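Local coordinates for protein sugar-binding transcriptional regulator, LacI family (Enterococcus faecalis, PDB 3CS3) that probably acts as a DNA-binding transcription factor of the LacI family, its C-terminal sugar-binding-like domain presumably coupling effector recognition to repression, at residues A[107-112]-A[226-231]; A[152-157]-A[164-169]. All blocks are in the same frame, centred on the assembly; numbering follows the deposited sequence.

Interaction 1: A[107-112]-A[226-231]; sequences TQAIEQ and ATIAYS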
# COMPACT_ATOMS: atom_id res chain seq x y z
N THR A 107 -16.91 -14.93 13.89
CA THR A 107 -17.95 -15.10 14.92
C THR A 107 -18.44 -13.75 15.43
O THR A 107 -19.64 -13.53 15.56
CB THR A 107 -17.47 -15.96 16.11
OG1 THR A 107 -17.17 -17.28 15.66
CG2 THR A 107 -18.53 -16.06 17.20
N GLN A 108 -17.50 -12.84 15.69
CA GLN A 108 -17.84 -11.50 16.16
C GLN A 108 -18.60 -10.66 15.12
O GLN A 108 -19.46 -9.87 15.48
CB GLN A 108 -16.59 -10.77 16.65
CG GLN A 108 -16.15 -11.20 18.05
CD GLN A 108 -14.77 -10.69 18.42
OE1 GLN A 108 -14.62 -9.89 19.35
NE2 GLN A 108 -13.75 -11.13 17.69
N ALA A 109 -18.29 -10.87 13.84
CA ALA A 109 -18.98 -10.15 12.77
C ALA A 109 -20.36 -10.72 12.52
O ALA A 109 -21.33 -9.98 12.39
CB ALA A 109 -18.18 -10.18 11.50
N ILE A 110 -20.45 -12.04 12.47
CA ILE A 110 -21.68 -12.72 12.13
C ILE A 110 -22.71 -12.68 13.28
O ILE A 110 -23.92 -12.80 13.05
CB ILE A 110 -21.40 -14.16 11.61
CG1 ILE A 110 -22.30 -14.50 10.43
CG2 ILE A 110 -21.46 -15.18 12.72
CD1 ILE A 110 -21.81 -13.92 9.11
N GLU A 111 -22.21 -12.45 14.50
CA GLU A 111 -23.02 -12.24 15.70
C GLU A 111 -23.83 -10.96 15.58
O GLU A 111 -24.93 -10.88 16.13
CB GLU A 111 -22.10 -12.11 16.91
CG GLU A 111 -22.70 -12.41 18.25
CD GLU A 111 -21.65 -12.46 19.35
OE1 GLU A 111 -21.08 -11.39 19.66
OE2 GLU A 111 -21.40 -13.56 19.89
N GLN A 112 -23.29 -9.98 14.87
CA GLN A 112 -23.94 -8.69 14.70
C GLN A 112 -25.12 -8.80 13.75
O GLN A 112 -26.12 -8.09 13.92
CB GLN A 112 -22.95 -7.65 14.18
CG GLN A 112 -21.72 -7.45 15.05
CD GLN A 112 -22.05 -6.81 16.38
OE1 GLN A 112 -22.80 -5.84 16.43
NE2 GLN A 112 -21.51 -7.36 17.45
N ALA A 226 -17.90 -0.49 9.60
CA ALA A 226 -17.87 -1.46 10.70
C ALA A 226 -17.00 -2.63 10.28
O ALA A 226 -17.07 -3.09 9.13
CB ALA A 226 -19.28 -1.92 11.03
N THR A 227 -16.17 -3.11 11.20
CA THR A 227 -15.07 -3.99 10.80
C THR A 227 -14.52 -4.80 11.96
O THR A 227 -14.86 -4.55 13.12
CB THR A 227 -13.91 -3.17 10.15
OG1 THR A 227 -12.93 -4.06 9.61
CG2 THR A 227 -13.26 -2.22 11.16
N ILE A 228 -13.67 -5.76 11.63
CA ILE A 228 -12.96 -6.56 12.62
C ILE A 228 -11.50 -6.12 12.67
O ILE A 228 -10.78 -6.16 11.67
CB ILE A 228 -13.06 -8.07 12.31
CG1 ILE A 228 -14.53 -8.52 12.14
CG2 ILE A 228 -12.33 -8.88 13.36
CD1 ILE A 228 -15.38 -8.48 13.42
N ALA A 229 -11.07 -5.68 13.85
CA ALA A 229 -9.76 -5.09 14.04
C ALA A 229 -8.83 -6.03 14.78
O ALA A 229 -9.26 -6.82 15.60
CB ALA A 229 -9.88 -3.81 14.81
N TYR A 230 -7.55 -5.90 14.47
CA TYR A 230 -6.48 -6.59 15.18
C TYR A 230 -5.24 -5.69 15.10
O TYR A 230 -5.20 -4.76 14.30
CB TYR A 230 -6.22 -7.98 14.55
CG TYR A 230 -6.12 -7.97 13.04
CD1 TYR A 230 -7.23 -8.25 12.24
CD2 TYR A 230 -4.91 -7.69 12.40
CE1 TYR A 230 -7.14 -8.24 10.84
CE2 TYR A 230 -4.80 -7.68 11.02
CZ TYR A 230 -5.92 -7.96 10.24
OH TYR A 230 -5.79 -7.94 8.87
N SER A 231 -4.25 -5.95 15.95
CA SER A 231 -3.00 -5.20 15.88
C SER A 231 -2.13 -5.71 14.73
O SER A 231 -1.56 -6.81 14.82
CB SER A 231 -2.25 -5.27 17.20
OG SER A 231 -1.18 -4.35 17.21
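Gln108 and Ala109, neighbours on one turn of helix 102-115, together receive the end of Ile228 from strand 227-229. Gln108 comes first and offers only the base of its side chain: its CB lies 4.1 Å from CD1 of Ile228. Beyond CG the chain runs extended to the amide, where NE2 is hydrogen-bonded to the carbonyl oxygen of Gly104 one turn back and more weakly to that of Thr259. A glutamine suits this partly exposed edge, since its methylene lies against the isoleucine while its amide meets backbone carbonyls. Ala109 follows, and its methyl points at the strand; CB is 3.8 Å from CD1 of Ile228 and 4.1 Å from its CG1. The same CD1 also lies 3.8 Å from the backbone N of Ala109, an approach to the helix surface itself that a short side chain permits.

In this periplasmic-binding-protein-like fold of LacI-family regulators, strand 227-229 pairs antiparallel with strand 255-262; on its other side the backbone bonds to Gly211 and Asp213, just past the parallel sheet's strand 207-210. In Ile228, chi1 (-54°) sets CG1 beside the backbone N, and chi2 (-68°) then swings CD1 onto Ala109. Ile110 packs on Ser140, Glu143 and Leu144 of helix 131-146. Ala109 and Ile110 also both touch Phe182 of strand 179-183.

Interaction 2: A[152-157]-A[164-169]; sequences EIIQGD and YAAAKK
Ile154 points at helix 160-170, and its CG2 does the touching, met by both the small methyl of Ala166 and the folded end of Lys169. Strand 151-155 is an outermost strand of the four-stranded parallel sheet in this periplasmic-binding-protein-like fold. With helix 160-170 and the parallel strand 179-183 it forms a beta-alpha-beta crossover, which passes strand 121-125 lying between the two strands. The CA atoms of Ile154 and Ala166 lie 7.0 Å apart, a spacing at which a branched residue on the strand can meet an alanine on the helix. Their contact is a single methyl-to-methyl one, with CG2 of Ile154 4.0 Å from CB of Ala166. A beta-branched isoleucine suits the strand and supplies the bulk; alanine adds only a methyl and lets the helix lie near the sheet. Both are buried, and both continue inward to strand 121-125, Ile154 against Leu122 and Ala166 against Leu124.

Lys169, one turn further along the helix, is exposed and approaches differently. Its side chain and that of Ile154 run past each other in opposite directions, and only the end of the lysine, CE and NZ, meets CG2. CG leaves anti to the backbone N (chi1 -173°), then bends at chi3 (82°) and again at chi4 (-89°) bring CE and NZ up to that methyl. A long, flexible lysine fits this exposed border. The NZ contact is of van der Waals kind, since the methyl offers no hydrogen bond. CE of Lys169 stands 4.1 Å from CG2 of Ile154, and its NZ 3.5 Å from that same CG2.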
# COMPACT_ATOMS: atom_id res chain seq x y z
N GLU A 152 -25.92 -16.39 0.98
CA GLU A 152 -25.34 -16.64 -0.33
C GLU A 152 -23.85 -16.30 -0.25
O GLU A 152 -23.47 -15.28 0.31
CB GLU A 152 -26.03 -15.79 -1.40
CG GLU A 152 -25.58 -16.11 -2.83
CD GLU A 152 -26.55 -15.63 -3.89
OE1 GLU A 152 -27.12 -14.53 -3.76
OE2 GLU A 152 -26.72 -16.37 -4.89
N ILE A 153 -23.02 -17.18 -0.80
CA ILE A 153 -21.57 -17.00 -0.86
C ILE A 153 -21.20 -16.41 -2.22
O ILE A 153 -21.49 -17.01 -3.26
CB ILE A 153 -20.82 -18.34 -0.63
CG1 ILE A 153 -21.09 -18.88 0.77
CG2 ILE A 153 -19.31 -18.17 -0.87
CD1 ILE A 153 -20.69 -20.32 0.97
N ILE A 154 -20.57 -15.24 -2.20
CA ILE A 154 -20.13 -14.59 -3.43
C ILE A 154 -18.62 -14.54 -3.46
O ILE A 154 -17.99 -13.98 -2.57
CB ILE A 154 -20.75 -13.18 -3.58
CG1 ILE A 154 -22.27 -13.30 -3.67
CG2 ILE A 154 -20.21 -12.47 -4.82
CD1 ILE A 154 -22.97 -12.17 -3.04
N GLN A 155 -18.05 -15.14 -4.51
CA GLN A 155 -16.61 -15.29 -4.67
C GLN A 155 -15.93 -13.97 -5.04
O GLN A 155 -16.36 -13.29 -5.98
CB GLN A 155 -16.31 -16.36 -5.72
CG GLN A 155 -14.89 -16.91 -5.71
CD GLN A 155 -14.59 -17.78 -4.49
OE1 GLN A 155 -15.38 -18.65 -4.11
NE2 GLN A 155 -13.44 -17.55 -3.88
N GLY A 156 -14.89 -13.63 -4.29
CA GLY A 156 -14.01 -12.49 -4.59
C GLY A 156 -12.58 -12.96 -4.48
O GLY A 156 -12.32 -14.16 -4.43
N ASP A 157 -11.64 -12.02 -4.42
CA ASP A 157 -10.21 -12.37 -4.38
C ASP A 157 -9.39 -11.50 -3.43
O ASP A 157 -8.17 -11.38 -3.58
CB ASP A 157 -9.61 -12.37 -5.80
CG ASP A 157 -9.86 -11.07 -6.56
OD1 ASP A 157 -10.07 -10.01 -5.92
OD2 ASP A 157 -9.83 -11.10 -7.81
N TYR A 164 -16.22 -4.52 -6.06
CA TYR A 164 -16.99 -3.69 -6.99
C TYR A 164 -17.89 -4.55 -7.87
O TYR A 164 -19.09 -4.29 -7.99
CB TYR A 164 -16.03 -2.86 -7.86
CG TYR A 164 -16.73 -1.85 -8.76
CD1 TYR A 164 -17.07 -0.58 -8.28
CD2 TYR A 164 -17.05 -2.16 -10.09
CE1 TYR A 164 -17.70 0.35 -9.10
CE2 TYR A 164 -17.70 -1.24 -10.91
CZ TYR A 164 -18.02 0.01 -10.40
OH TYR A 164 -18.65 0.94 -11.20
N ALA A 165 -17.30 -5.57 -8.49
CA ALA A 165 -18.00 -6.53 -9.34
C ALA A 165 -19.08 -7.30 -8.58
O ALA A 165 -20.16 -7.57 -9.13
CB ALA A 165 -17.00 -7.50 -9.96
N ALA A 166 -18.80 -7.64 -7.32
CA ALA A 166 -19.77 -8.30 -6.44
C ALA A 166 -20.99 -7.44 -6.19
O ALA A 166 -22.11 -7.92 -6.30
CB ALA A 166 -19.13 -8.67 -5.13
N ALA A 167 -20.77 -6.16 -5.88
CA ALA A 167 -21.85 -5.21 -5.64
C ALA A 167 -22.74 -5.01 -6.88
O ALA A 167 -23.95 -4.81 -6.75
CB ALA A 167 -21.29 -3.88 -5.16
N LYS A 168 -22.13 -5.06 -8.06
CA LYS A 168 -22.86 -4.98 -9.33
C LYS A 168 -23.73 -6.23 -9.54
O LYS A 168 -24.85 -6.13 -10.02
CB LYS A 168 -21.90 -4.79 -10.51
CG LYS A 168 -22.57 -4.33 -11.81
CD LYS A 168 -21.57 -3.99 -12.91
CE LYS A 168 -21.20 -5.22 -13.73
NZ LYS A 168 -20.51 -4.85 -15.00
N LYS A 169 -23.19 -7.38 -9.15
CA LYS A 169 -23.91 -8.65 -9.24
C LYS A 169 -25.04 -8.73 -8.21
O LYS A 169 -26.13 -9.19 -8.53
CB LYS A 169 -22.93 -9.83 -9.07
CG LYS A 169 -23.54 -11.21 -9.30
CD LYS A 169 -22.52 -12.25 -9.78
CE LYS A 169 -21.70 -12.86 -8.64
NZ LYS A 169 -20.46 -12.08 -8.33

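In the fold
Each contact lays a helix on a strand through one isoleucine and one alanine, with no hydrogen bond between the segments. Interaction 1 unites parts far apart in sequence, where helix 102-115, the parallel sheet and strands 227-229 and 255-262 meet; interaction 2 is local, joining an outer strand of the same parallel sheet to the next helix, and lies in sequence between the two segments of interaction 1. They are about 20 Å apart between centres and do not touch. Both are mainly buried. Interaction 1 has a partly exposed glutamine at its border, its amide bonded to the carbonyl of Gly104 and weakly to that of Thr259, while interaction 2 reaches the surface at a lysine, bringing a charged group beside an apolar methyl.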